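Local coordinates for complement factor MASP-3 (Homo sapiens, PDB 3DEM), which serves as a serine protease of the complement system and associates with mannan-binding lectin and ficolins, probably through its CUB and EGF-like modules, at residues Val59-Glu64 and Ala69-Arg74; Phe46-Ser51 and Ile97-Asp102; Tyr195-Glu200 and Val205-Glu210; Ile228-Gly233 and Glu247-Gln252. One frame throughout, in Å; residues are numbered along the deposited sequence.

Overall arrangement
The four contacts fall into two pairs, one in each CUB domain of an elongated CUB1-EGF-CUB2 chain. Interactions 1 and 2 lie in the first CUB domain with their centres about 8 Å apart; they meet through G73 O, hydrogen-bonded to L48 N at 2.9 Å, and through the sheet that holds both 58-62 and 94-101. Interaction 2 includes part of a calcium site, and the V59 side chain of interaction 1 lies about 12 Å from that ion. Interactions 3 and 4 belong to the second CUB domain, again with centres about 8 Å apart, joined where L207 N meets I249 O at 2.7 Å. Centres of the two pairs are some 70 to 79 Å apart.

Interaction 1 (Val59-Glu64 and Ala69-Arg74); sequences VKVETE and ATFCGR
V59 and F71 form a hydrogen-bonded antiparallel pair, each using both backbone polar atoms: V59 N donates to F71 O at 2.9 Å, and F71 N returns a bond of the same length to V59 O. That carbonyl oxygen also receives a CH...O contact from T70 CA at 3.4 Å. K60 follows as a non-hydrogen-bonded pair with T70. Their side chains lie side by side and point the same way, K60 CG 4.2 Å from T70 OG1, before the extended lysine chain leads its amino group off toward E62 in a long salt bridge. The strands are the two arms of a beta hairpin, 58-62 and 67-71, at one margin of a four-stranded antiparallel sheet of the CUB fold; within the chain, 67-71 is the outermost strand. At V61 the pairing is hydrogen-bonded again, with a nearly straight bond (173°) of 2.7 Å from V61 N to A69 O. V61 CG2 stands beside its own backbone N, opposite the carbonyl carbon, which directs it toward F71, where it reaches ring atom CE2 obliquely at 4.5 Å. V59, V61, A69 and F71 share one face of the sheet, on which F46 of strand 37-47 packs against V59 and F71.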
loop_
_atom_site.group_PDB
_atom_site.type_symbol
_atom_site.label_atom_id
_atom_site.label_comp_id
_atom_site.label_asym_id
_atom_site.label_seq_id
_atom_site.Cartn_x
_atom_site.Cartn_y
_atom_site.Cartn_z
ATOM N N VAL A 59 2.790 12.773 25.101
ATOM C CA VAL A 59 2.340 11.624 24.340
ATOM C C VAL A 59 3.588 10.858 23.925
ATOM O O VAL A 59 4.416 11.359 23.164
ATOM C CB VAL A 59 1.515 12.023 23.094
ATOM C CG1 VAL A 59 1.247 10.804 22.222
ATOM C CG2 VAL A 59 0.201 12.690 23.502
ATOM N N LYS A 60 3.730 9.651 24.454
ATOM C CA LYS A 60 4.910 8.832 24.224
ATOM C C LYS A 60 4.558 7.698 23.264
ATOM O O LYS A 60 3.604 6.948 23.494
ATOM C CB LYS A 60 5.397 8.269 25.558
ATOM C CG LYS A 60 6.717 7.527 25.517
ATOM C CD LYS A 60 7.050 6.982 26.904
ATOM C CE LYS A 60 8.477 6.462 26.983
ATOM N NZ LYS A 60 8.870 6.067 28.376
ATOM N N VAL A 61 5.321 7.580 22.183
ATOM C CA VAL A 61 5.103 6.520 21.203
ATOM C C VAL A 61 6.295 5.579 21.203
ATOM O O VAL A 61 7.429 6.004 20.961
ATOM C CB VAL A 61 4.914 7.092 19.781
ATOM C CG1 VAL A 61 4.664 5.970 18.782
ATOM C CG2 VAL A 61 3.771 8.108 19.760
ATOM N N GLU A 62 6.047 4.302 21.472
ATOM C CA GLU A 62 7.143 3.351 21.631
ATOM C C GLU A 62 6.795 1.935 21.178
ATOM O O GLU A 62 5.632 1.615 20.929
ATOM C CB GLU A 62 7.596 3.317 23.093
ATOM C CG GLU A 62 6.574 2.706 24.028
ATOM C CD GLU A 62 6.842 3.025 25.486
ATOM O OE1 GLU A 62 8.028 3.083 25.885
ATOM O OE2 GLU A 62 5.861 3.215 26.235
ATOM N N THR A 63 7.819 1.098 21.066
ATOM C CA THR A 63 7.626 -0.329 20.855
ATOM C C THR A 63 7.919 -1.043 22.167
ATOM O O THR A 63 7.983 -0.410 23.221
ATOM C CB THR A 63 8.537 -0.882 19.746
ATOM O OG1 THR A 63 9.901 -0.854 20.179
ATOM C CG2 THR A 63 8.395 -0.062 18.479
ATOM N N GLU A 64 8.105 -2.357 22.107
ATOM C CA GLU A 64 8.339 -3.139 23.317
ATOM C C GLU A 64 9.743 -2.940 23.895
ATOM O O GLU A 64 10.013 -3.345 25.024
ATOM C CB GLU A 64 8.065 -4.628 23.064
ATOM C CG GLU A 64 8.669 -5.177 21.768
ATOM C CD GLU A 64 7.841 -4.833 20.535
ATOM O OE1 GLU A 64 6.834 -5.526 20.271
ATOM O OE2 GLU A 64 8.203 -3.875 19.819
ATOM N N ALA A 69 9.098 8.141 19.750
ATOM C CA ALA A 69 8.887 9.579 19.813
ATOM C C ALA A 69 8.206 9.995 21.107
ATOM O O ALA A 69 7.474 9.214 21.707
ATOM C CB ALA A 69 8.077 10.047 18.607
ATOM N N THR A 70 8.469 11.226 21.532
ATOM C CA THR A 70 7.798 11.825 22.677
ATOM C C THR A 70 7.390 13.232 22.284
ATOM O O THR A 70 8.215 14.014 21.815
ATOM C CB THR A 70 8.717 11.888 23.916
ATOM O OG1 THR A 70 9.257 10.587 24.174
ATOM C CG2 THR A 70 7.943 12.356 25.143
ATOM N N PHE A 71 6.110 13.542 22.459
ATOM C CA PHE A 71 5.577 14.833 22.045
ATOM C C PHE A 71 4.974 15.603 23.206
ATOM O O PHE A 71 4.428 15.013 24.140
ATOM C CB PHE A 71 4.518 14.656 20.957
ATOM C CG PHE A 71 5.027 13.991 19.713
ATOM C CD1 PHE A 71 5.968 14.622 18.907
ATOM C CD2 PHE A 71 4.547 12.744 19.335
ATOM C CE1 PHE A 71 6.431 14.017 17.752
ATOM C CE2 PHE A 71 5.006 12.128 18.182
ATOM C CZ PHE A 71 5.951 12.768 17.386
ATOM N N CYS A 72 5.080 16.924 23.136
ATOM C CA CYS A 72 4.380 17.809 24.054
ATOM C C CYS A 72 4.329 19.196 23.423
ATOM O O CYS A 72 4.834 19.387 22.320
ATOM C CB CYS A 72 5.045 17.817 25.439
ATOM S SG CYS A 72 6.784 18.321 25.508
ATOM N N GLY A 73 3.705 20.155 24.098
ATOM C CA GLY A 73 3.596 21.504 23.553
ATOM C C GLY A 73 2.360 21.715 22.698
ATOM O O GLY A 73 1.573 20.791 22.483
ATOM N N ARG A 74 2.187 22.940 22.211
ATOM C CA ARG A 74 1.030 23.275 21.391
ATOM C C ARG A 74 1.440 23.579 19.952
ATOM O O ARG A 74 2.405 24.303 19.711
ATOM C CB ARG A 74 0.240 24.438 22.007
ATOM C CG ARG A 74 0.955 25.776 22.004
ATOM C CD ARG A 74 0.093 26.858 22.635
ATOM N NE ARG A 74 0.089 26.792 24.095
ATOM C CZ ARG A 74 0.854 27.550 24.879
ATOM N NH1 ARG A 74 1.687 28.435 24.343
ATOM N NH2 ARG A 74 0.783 27.430 26.201
#

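Interaction 2 (Phe46-Ser51 and Ile97-Asp102); sequences FNLESS and ITFRSD. With CA (calcium ion), chain E.
The calcium site at the end of the first CUB domain draws together E49, just past strand 37-47, and D102, which follows strand 94-101 in the chain. E49 OE1 binds the calcium ion at 2.4 Å and D102 OD1 binds it at 2.2 Å. Each carboxylate uses one oxygen only: D102 OD2 stays 4.0 Å and E49 OE2 4.3 Å from the ion, and the two planes are turned 53° against each other. The side chains cross at about a right angle, and the two oxygens, both bound to the ion, lie 3.7 Å apart (E49 OE1 to D102 OD1); the cation between them probably offsets the repulsion of two like charges. They arrive by different routes. The glutamate reaches out as a fully extended chain, CG anti to the backbone N (chi1 -174°), whereas the short aspartate is folded in with CG between N and the carbonyl carbon (chi1 61°). Two waters also bind the ion, and water 1 donates to D102 O and is also hydrogen-bonded to S101 OG. D57 and S104, the latter through its backbone O, complete the coordination. Deeper in the domain the same two segments meet through L48, whose CD2 touches F99 CE1 at 4.1 Å, coming in at the edge of the ring near its plane. Acidic side chains from strand ends and loops, gathered round one calcium ion, are typical of calcium-binding CUB domains, where such sites probably help to hold a lysine of the partner collagen stem.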
loop_
_atom_site.group_PDB
_atom_site.type_symbol
_atom_site.label_atom_id
_atom_site.label_comp_id
_atom_site.label_asym_id
_atom_site.label_seq_id
_atom_site.Cartn_x
_atom_site.Cartn_y
_atom_site.Cartn_z
ATOM N N PHE A 46 -3.126 18.743 18.247
ATOM C CA PHE A 46 -2.199 18.490 19.340
ATOM C C PHE A 46 -1.979 19.736 20.191
ATOM O O PHE A 46 -1.421 20.730 19.735
ATOM C CB PHE A 46 -0.869 17.954 18.812
ATOM C CG PHE A 46 -0.012 17.330 19.869
ATOM C CD1 PHE A 46 -0.042 15.963 20.081
ATOM C CD2 PHE A 46 0.814 18.112 20.663
ATOM C CE1 PHE A 46 0.744 15.385 21.060
ATOM C CE2 PHE A 46 1.600 17.540 21.645
ATOM C CZ PHE A 46 1.566 16.178 21.845
ATOM N N ASN A 47 -2.416 19.659 21.440
ATOM C CA ASN A 47 -2.430 20.811 22.331
ATOM C C ASN A 47 -2.082 20.374 23.745
ATOM O O ASN A 47 -2.962 20.024 24.533
ATOM C CB ASN A 47 -3.814 21.469 22.311
ATOM C CG ASN A 47 -3.799 22.878 22.861
ATOM O OD1 ASN A 47 -4.425 23.170 23.885
ATOM N ND2 ASN A 47 -3.083 23.765 22.180
ATOM N N LEU A 48 -0.792 20.379 24.060
ATOM C CA LEU A 48 -0.327 19.940 25.371
ATOM C C LEU A 48 0.536 20.984 26.063
ATOM O O LEU A 48 0.993 21.944 25.441
ATOM C CB LEU A 48 0.457 18.631 25.258
ATOM C CG LEU A 48 -0.286 17.318 25.515
ATOM C CD1 LEU A 48 -1.206 16.967 24.356
ATOM C CD2 LEU A 48 0.711 16.194 25.768
ATOM N N GLU A 49 0.753 20.786 27.360
ATOM C CA GLU A 49 1.704 21.592 28.116
ATOM C C GLU A 49 3.126 21.310 27.615
ATOM O O GLU A 49 3.461 20.171 27.315
ATOM C CB GLU A 49 1.607 21.247 29.604
ATOM C CG GLU A 49 2.456 22.118 30.520
ATOM C CD GLU A 49 2.473 21.616 31.955
ATOM O OE1 GLU A 49 1.863 20.561 32.228
ATOM O OE2 GLU A 49 3.095 22.272 32.814
ATOM N N SER A 50 3.966 22.333 27.526
ATOM C CA SER A 50 5.353 22.119 27.109
ATOM C C SER A 50 6.285 21.941 28.316
ATOM O O SER A 50 6.112 22.602 29.341
ATOM C CB SER A 50 5.835 23.274 26.227
ATOM O OG SER A 50 7.097 22.988 25.635
ATOM N N SER A 51 7.261 21.039 28.198
ATOM C CA SER A 51 8.279 20.873 29.244
ATOM C C SER A 51 9.571 20.212 28.751
ATOM O O SER A 51 9.594 19.545 27.716
ATOM C CB SER A 51 7.722 20.103 30.447
ATOM O OG SER A 51 7.538 18.731 30.145
ATOM N N ILE A 97 1.196 3.548 22.825
ATOM C CA ILE A 97 1.036 4.987 22.971
ATOM C C ILE A 97 0.553 5.306 24.377
ATOM O O ILE A 97 -0.446 4.749 24.834
ATOM C CB ILE A 97 0.009 5.542 21.955
ATOM C CG1 ILE A 97 0.467 5.266 20.519
ATOM C CG2 ILE A 97 -0.217 7.039 22.162
ATOM C CD1 ILE A 97 -0.607 5.507 19.488
ATOM N N THR A 98 1.263 6.196 25.060
ATOM C CA THR A 98 0.858 6.637 26.388
ATOM C C THR A 98 0.649 8.148 26.428
ATOM O O THR A 98 1.541 8.917 26.067
ATOM C CB THR A 98 1.894 6.229 27.462
ATOM O OG1 THR A 98 1.965 4.801 27.536
ATOM C CG2 THR A 98 1.515 6.786 28.838
ATOM N N PHE A 99 -0.540 8.564 26.847
ATOM C CA PHE A 99 -0.778 9.963 27.166
ATOM C C PHE A 99 -0.712 10.138 28.676
ATOM O O PHE A 99 -1.423 9.460 29.416
ATOM C CB PHE A 99 -2.139 10.429 26.645
ATOM C CG PHE A 99 -2.589 11.748 27.224
ATOM C CD1 PHE A 99 -2.044 12.943 26.776
ATOM C CD2 PHE A 99 -3.555 11.791 28.218
ATOM C CE1 PHE A 99 -2.452 14.155 27.312
ATOM C CE2 PHE A 99 -3.970 13.001 28.759
ATOM C CZ PHE A 99 -3.418 14.182 28.302
ATOM N N ARG A 100 0.154 11.032 29.136
ATOM C CA ARG A 100 0.251 11.310 30.557
ATOM C C ARG A 100 0.012 12.778 30.849
ATOM O O ARG A 100 0.517 13.655 30.151
ATOM C CB ARG A 100 1.614 10.906 31.117
ATOM C CG ARG A 100 1.681 11.017 32.636
ATOM C CD ARG A 100 2.800 11.941 33.076
ATOM N NE ARG A 100 2.804 12.153 34.519
ATOM C CZ ARG A 100 3.677 12.928 35.153
ATOM N NH1 ARG A 100 4.615 13.568 34.469
ATOM N NH2 ARG A 100 3.612 13.065 36.471
ATOM N N SER A 101 -0.751 13.026 31.905
ATOM C CA SER A 101 -1.042 14.363 32.371
ATOM C C SER A 101 -0.650 14.404 33.844
ATOM O O SER A 101 -1.120 13.585 34.633
ATOM C CB SER A 101 -2.538 14.638 32.201
ATOM O OG SER A 101 -2.885 15.942 32.621
ATOM N N ASP A 102 0.236 15.315 34.228
ATOM C CA ASP A 102 0.641 15.370 35.633
ATOM C C ASP A 102 -0.420 16.043 36.506
ATOM O O ASP A 102 -1.569 16.197 36.089
ATOM C CB ASP A 102 2.033 15.999 35.812
ATOM C CG ASP A 102 2.113 17.429 35.312
ATOM O OD1 ASP A 102 1.111 17.949 34.781
ATOM O OD2 ASP A 102 3.197 18.037 35.454
HETATM CA CA CA E . 0.106 19.239 33.296
HETATM O O HOH W 1 -1.822 17.711 34.114
HETATM O O HOH W 2 -1.179 20.906 32.465
#

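Interaction 3 (Tyr195-Glu200 and Val205-Glu210); sequences YTIELE and VNLQFE
I197 and L199 on one side, V205 and L207 on the other, interlock between the two sheets of the second CUB domain. The fold is a beta sandwich: strand 192-198 edges one four-stranded antiparallel sheet, strand 205-209 lies inside the facing one, and the chain crosses from sheet to sheet in the few residues between them. No hydrogen bond joins the segments, so the fit depends on shape. V205 provides the central bump. Its CG2 projects into the hollow between the two residues of the first segment, meeting L199 CD1 at 3.5 Å and I197 CG2 at 4.1 Å, two directions roughly at right angles. The rotation of the valine explains this: CG2 stands beside the backbone N, while CG1 takes the position opposite N (chi1 180°). L199 crosses the valine obliquely and touches it chiefly with CD1; its CG, one bond further back, is 4.2 Å from V205 CG2. Further into the sandwich, Y275 of strand 272-277 lies against both I197 and L207, and V256 of strand 255-261 lies against V205, closing in the same apolar layer. I197 also has a second, longer arm. This arm and the side chain of L207 slide past each other in opposite directions, bringing I197 CD1 to 3.9 Å from L207 CD2.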
loop_
_atom_site.group_PDB
_atom_site.type_symbol
_atom_site.label_atom_id
_atom_site.label_comp_id
_atom_site.label_asym_id
_atom_site.label_seq_id
_atom_site.Cartn_x
_atom_site.Cartn_y
_atom_site.Cartn_z
ATOM N N TYR A 195 26.708 -35.404 -15.337
ATOM C CA TYR A 195 27.200 -35.480 -16.703
ATOM C C TYR A 195 27.789 -36.859 -16.956
ATOM O O TYR A 195 28.662 -37.317 -16.210
ATOM C CB TYR A 195 28.264 -34.417 -16.951
ATOM C CG TYR A 195 27.833 -33.018 -16.586
ATOM C CD1 TYR A 195 27.149 -32.219 -17.493
ATOM C CD2 TYR A 195 28.128 -32.486 -15.331
ATOM C CE1 TYR A 195 26.766 -30.929 -17.158
ATOM C CE2 TYR A 195 27.745 -31.208 -14.986
ATOM C CZ TYR A 195 27.066 -30.436 -15.898
ATOM O OH TYR A 195 26.689 -29.161 -15.550
ATOM N N THR A 196 27.326 -37.514 -18.013
ATOM C CA THR A 196 27.720 -38.890 -18.278
ATOM C C THR A 196 28.416 -39.068 -19.621
ATOM O O THR A 196 27.853 -38.744 -20.673
ATOM C CB THR A 196 26.496 -39.820 -18.218
ATOM O OG1 THR A 196 25.782 -39.568 -17.008
ATOM C CG2 THR A 196 26.916 -41.279 -18.259
ATOM N N ILE A 197 29.643 -39.579 -19.575
ATOM C CA ILE A 197 30.381 -39.903 -20.782
ATOM C C ILE A 197 30.331 -41.416 -20.944
ATOM O O ILE A 197 30.713 -42.159 -20.031
ATOM C CB ILE A 197 31.844 -39.404 -20.725
ATOM C CG1 ILE A 197 31.891 -37.896 -20.443
ATOM C CG2 ILE A 197 32.584 -39.738 -22.031
ATOM C CD1 ILE A 197 33.275 -37.372 -20.140
ATOM N N GLU A 198 29.817 -41.875 -22.080
ATOM C CA GLU A 198 29.743 -43.302 -22.367
ATOM C C GLU A 198 30.309 -43.590 -23.745
ATOM O O GLU A 198 29.681 -43.269 -24.750
ATOM C CB GLU A 198 28.291 -43.777 -22.332
ATOM C CG GLU A 198 27.666 -43.786 -20.958
ATOM C CD GLU A 198 27.473 -45.188 -20.419
ATOM O OE1 GLU A 198 28.068 -46.132 -21.004
ATOM O OE2 GLU A 198 26.719 -45.337 -19.422
ATOM N N LEU A 199 31.489 -44.195 -23.793
ATOM C CA LEU A 199 32.063 -44.625 -25.066
ATOM C C LEU A 199 32.016 -46.137 -25.189
ATOM O O LEU A 199 31.708 -46.839 -24.230
ATOM C CB LEU A 199 33.510 -44.160 -25.196
ATOM C CG LEU A 199 33.802 -42.709 -24.821
ATOM C CD1 LEU A 199 35.299 -42.482 -24.862
ATOM C CD2 LEU A 199 33.075 -41.738 -25.744
ATOM N N GLU A 200 32.340 -46.629 -26.380
ATOM C CA GLU A 200 32.392 -48.057 -26.647
ATOM C C GLU A 200 33.528 -48.719 -25.867
ATOM O O GLU A 200 34.507 -48.071 -25.496
ATOM C CB GLU A 200 32.562 -48.295 -28.150
ATOM C CG GLU A 200 32.838 -49.732 -28.541
ATOM C CD GLU A 200 33.296 -49.863 -29.985
ATOM O OE1 GLU A 200 33.353 -48.828 -30.688
ATOM O OE2 GLU A 200 33.598 -50.997 -30.414
ATOM N N VAL A 205 38.932 -42.592 -21.508
ATOM C CA VAL A 205 38.601 -41.178 -21.496
ATOM C C VAL A 205 39.649 -40.348 -20.774
ATOM O O VAL A 205 39.971 -40.606 -19.616
ATOM C CB VAL A 205 37.232 -40.930 -20.834
ATOM C CG1 VAL A 205 36.899 -39.435 -20.831
ATOM C CG2 VAL A 205 36.154 -41.726 -21.544
ATOM N N ASN A 206 40.180 -39.348 -21.468
ATOM C CA ASN A 206 41.048 -38.368 -20.839
ATOM C C ASN A 206 40.272 -37.071 -20.601
ATOM O O ASN A 206 39.515 -36.619 -21.458
ATOM C CB ASN A 206 42.315 -38.140 -21.671
ATOM C CG ASN A 206 43.123 -39.431 -21.888
ATOM O OD1 ASN A 206 42.977 -40.416 -21.147
ATOM N ND2 ASN A 206 43.979 -39.426 -22.909
ATOM N N LEU A 207 40.447 -36.492 -19.420
ATOM C CA LEU A 207 39.735 -35.273 -19.057
ATOM C C LEU A 207 40.722 -34.141 -18.887
ATOM O O LEU A 207 41.818 -34.331 -18.365
ATOM C CB LEU A 207 38.959 -35.453 -17.753
ATOM C CG LEU A 207 37.904 -36.558 -17.681
ATOM C CD1 LEU A 207 37.398 -36.705 -16.254
ATOM C CD2 LEU A 207 36.753 -36.274 -18.636
ATOM N N GLN A 208 40.317 -32.955 -19.314
ATOM C CA GLN A 208 41.195 -31.806 -19.286
ATOM C C GLN A 208 40.419 -30.506 -19.068
ATOM O O GLN A 208 39.652 -30.083 -19.927
ATOM C CB GLN A 208 41.974 -31.756 -20.590
ATOM C CG GLN A 208 42.792 -30.525 -20.753
ATOM C CD GLN A 208 43.939 -30.742 -21.701
ATOM O OE1 GLN A 208 43.798 -31.445 -22.717
ATOM N NE2 GLN A 208 45.100 -30.152 -21.375
ATOM N N PHE A 209 40.611 -29.883 -17.912
ATOM C CA PHE A 209 39.951 -28.616 -17.618
ATOM C C PHE A 209 40.596 -27.475 -18.392
ATOM O O PHE A 209 41.805 -27.485 -18.671
ATOM C CB PHE A 209 39.945 -28.335 -16.109
ATOM C CG PHE A 209 38.983 -29.200 -15.346
ATOM C CD1 PHE A 209 37.681 -28.772 -15.121
ATOM C CD2 PHE A 209 39.366 -30.453 -14.881
ATOM C CE1 PHE A 209 36.774 -29.574 -14.428
ATOM C CE2 PHE A 209 38.467 -31.262 -14.189
ATOM C CZ PHE A 209 37.170 -30.818 -13.964
ATOM N N GLU A 210 39.780 -26.496 -18.760
ATOM C CA GLU A 210 40.286 -25.338 -19.485
ATOM C C GLU A 210 39.507 -24.066 -19.161
ATOM O O GLU A 210 38.416 -24.119 -18.593
ATOM C CB GLU A 210 40.293 -25.617 -20.993
ATOM C CG GLU A 210 38.966 -26.100 -21.515
ATOM C CD GLU A 210 39.058 -26.831 -22.858
ATOM O OE1 GLU A 210 40.135 -27.370 -23.204
ATOM O OE2 GLU A 210 38.032 -26.879 -23.567
#

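Interaction 4 (Ile228-Gly233 and Glu247-Gln252); sequences IKIKVG and EPISTQ
I230 and I249 reach toward each other tip to tip, and the path of I230 shows how the gap is bridged. Its CB points at the opposing segment but is still 5.4 Å from I249 CD1. At CB the chain forks. CG2 turns to the leucine next to I249 in the sheet, lying 4.0 Å from L207 CD1. CG1, beside the backbone N and opposite the carbonyl carbon (chi1 -59°), carries the longer branch outward while remaining 5.2 Å from I249 CD1. The last atom, CD1, makes the contact: it meets I249 CD1 at 3.9 Å and also rests 3.9 Å from L207 CD1. This is packing across the beta sandwich of the second CUB domain, for strand 227-232 belongs to one sheet and the short strand 249-250 is an outermost strand of the facing one. V256, in the strand next to 227-232, lies against I230 as well. Two residues along each segment, V232 meets T251 on the methine side: V232 CG2 approaches T251 CB at 3.9 Å, with T251 CG2 slightly farther off at 4.1 Å. The threonine is turned so that its methyl lies opposite its own carbonyl carbon. Its hydroxyl meanwhile spans two partners outside the pair, donating from OG1 to V205 O and accepting a bond from S253 N.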
loop_
_atom_site.group_PDB
_atom_site.type_symbol
_atom_site.label_atom_id
_atom_site.label_comp_id
_atom_site.label_asym_id
_atom_site.label_seq_id
_atom_site.Cartn_x
_atom_site.Cartn_y
_atom_site.Cartn_z
ATOM N N ILE A 228 32.994 -30.784 -7.500
ATOM C CA ILE A 228 32.918 -31.790 -8.533
ATOM C C ILE A 228 33.439 -33.099 -7.953
ATOM O O ILE A 228 34.467 -33.119 -7.269
ATOM C CB ILE A 228 33.819 -31.424 -9.736
ATOM C CG1 ILE A 228 33.305 -30.175 -10.445
ATOM C CG2 ILE A 228 33.906 -32.589 -10.721
ATOM C CD1 ILE A 228 34.181 -29.737 -11.602
ATOM N N LYS A 229 32.710 -34.179 -8.210
ATOM C CA LYS A 229 33.208 -35.524 -7.998
ATOM C C LYS A 229 33.199 -36.208 -9.362
ATOM O O LYS A 229 32.313 -35.963 -10.188
ATOM C CB LYS A 229 32.301 -36.305 -7.051
ATOM C CG LYS A 229 32.421 -35.947 -5.580
ATOM C CD LYS A 229 31.241 -36.549 -4.803
ATOM C CE LYS A 229 31.393 -36.399 -3.292
ATOM N NZ LYS A 229 30.296 -37.111 -2.550
ATOM N N ILE A 230 34.181 -37.065 -9.592
ATOM C CA ILE A 230 34.263 -37.793 -10.843
ATOM C C ILE A 230 34.393 -39.278 -10.555
ATOM O O ILE A 230 35.403 -39.723 -10.009
ATOM C CB ILE A 230 35.461 -37.331 -11.684
ATOM C CG1 ILE A 230 35.355 -35.828 -11.985
ATOM C CG2 ILE A 230 35.558 -38.162 -12.958
ATOM C CD1 ILE A 230 36.544 -35.263 -12.741
ATOM N N LYS A 231 33.365 -40.040 -10.910
ATOM C CA LYS A 231 33.410 -41.480 -10.715
ATOM C C LYS A 231 33.876 -42.211 -11.970
ATOM O O LYS A 231 33.262 -42.108 -13.033
ATOM C CB LYS A 231 32.060 -42.034 -10.246
ATOM C CG LYS A 231 32.092 -43.535 -10.012
ATOM C CD LYS A 231 30.882 -44.038 -9.244
ATOM C CE LYS A 231 31.034 -45.512 -8.919
ATOM N NZ LYS A 231 29.809 -46.097 -8.320
ATOM N N VAL A 232 34.976 -42.937 -11.830
ATOM C CA VAL A 232 35.482 -43.786 -12.899
ATOM C C VAL A 232 35.773 -45.156 -12.298
ATOM O O VAL A 232 36.480 -45.262 -11.299
ATOM C CB VAL A 232 36.728 -43.171 -13.590
ATOM C CG1 VAL A 232 37.515 -42.305 -12.620
ATOM C CG2 VAL A 232 37.611 -44.254 -14.203
ATOM N N GLY A 233 35.189 -46.194 -12.884
ATOM C CA GLY A 233 35.243 -47.527 -12.290
ATOM C C GLY A 233 34.567 -47.476 -10.936
ATOM O O GLY A 233 33.609 -46.725 -10.753
ATOM N N GLU A 247 44.666 -31.275 -12.158
ATOM C CA GLU A 247 45.487 -31.641 -13.299
ATOM C C GLU A 247 44.700 -32.572 -14.220
ATOM O O GLU A 247 43.739 -33.205 -13.789
ATOM C CB GLU A 247 46.771 -32.323 -12.820
ATOM C CG GLU A 247 47.597 -31.468 -11.878
ATOM C CD GLU A 247 48.140 -30.231 -12.562
ATOM O OE1 GLU A 247 48.743 -30.373 -13.647
ATOM O OE2 GLU A 247 47.965 -29.116 -12.020
ATOM N N PRO A 248 45.099 -32.648 -15.498
ATOM C CA PRO A 248 44.432 -33.532 -16.446
ATOM C C PRO A 248 44.311 -34.954 -15.907
ATOM O O PRO A 248 45.232 -35.459 -15.264
ATOM C CB PRO A 248 45.363 -33.505 -17.661
ATOM C CG PRO A 248 46.026 -32.180 -17.588
ATOM C CD PRO A 248 46.203 -31.897 -16.123
ATOM N N ILE A 249 43.174 -35.587 -16.172
ATOM C CA ILE A 249 42.911 -36.926 -15.667
ATOM C C ILE A 249 42.857 -37.951 -16.795
ATOM O O ILE A 249 41.984 -37.883 -17.667
ATOM C CB ILE A 249 41.598 -36.960 -14.865
ATOM C CG1 ILE A 249 41.735 -36.086 -13.616
ATOM C CG2 ILE A 249 41.214 -38.394 -14.499
ATOM C CD1 ILE A 249 40.408 -35.743 -12.955
ATOM N N SER A 250 43.796 -38.892 -16.772
ATOM C CA SER A 250 43.789 -40.008 -17.709
ATOM C C SER A 250 43.117 -41.229 -17.081
ATOM O O SER A 250 43.697 -41.895 -16.221
ATOM C CB SER A 250 45.218 -40.364 -18.126
ATOM O OG SER A 250 45.863 -39.254 -18.725
ATOM N N THR A 251 41.891 -41.517 -17.502
ATOM C CA THR A 251 41.205 -42.716 -17.037
ATOM C C THR A 251 41.577 -43.899 -17.922
ATOM O O THR A 251 42.176 -43.732 -18.992
ATOM C CB THR A 251 39.663 -42.539 -17.007
ATOM O OG1 THR A 251 39.126 -42.661 -18.330
ATOM C CG2 THR A 251 39.278 -41.178 -16.430
ATOM N N GLN A 252 41.253 -45.097 -17.457
ATOM C CA GLN A 252 41.438 -46.301 -18.246
ATOM C C GLN A 252 40.044 -46.823 -18.553
ATOM O O GLN A 252 39.826 -48.025 -18.686
ATOM C CB GLN A 252 42.248 -47.335 -17.465
ATOM C CG GLN A 252 43.570 -46.800 -16.919
ATOM C CD GLN A 252 44.542 -46.396 -18.020
ATOM O OE1 GLN A 252 44.846 -45.209 -18.193
ATOM N NE2 GLN A 252 45.024 -47.381 -18.779
#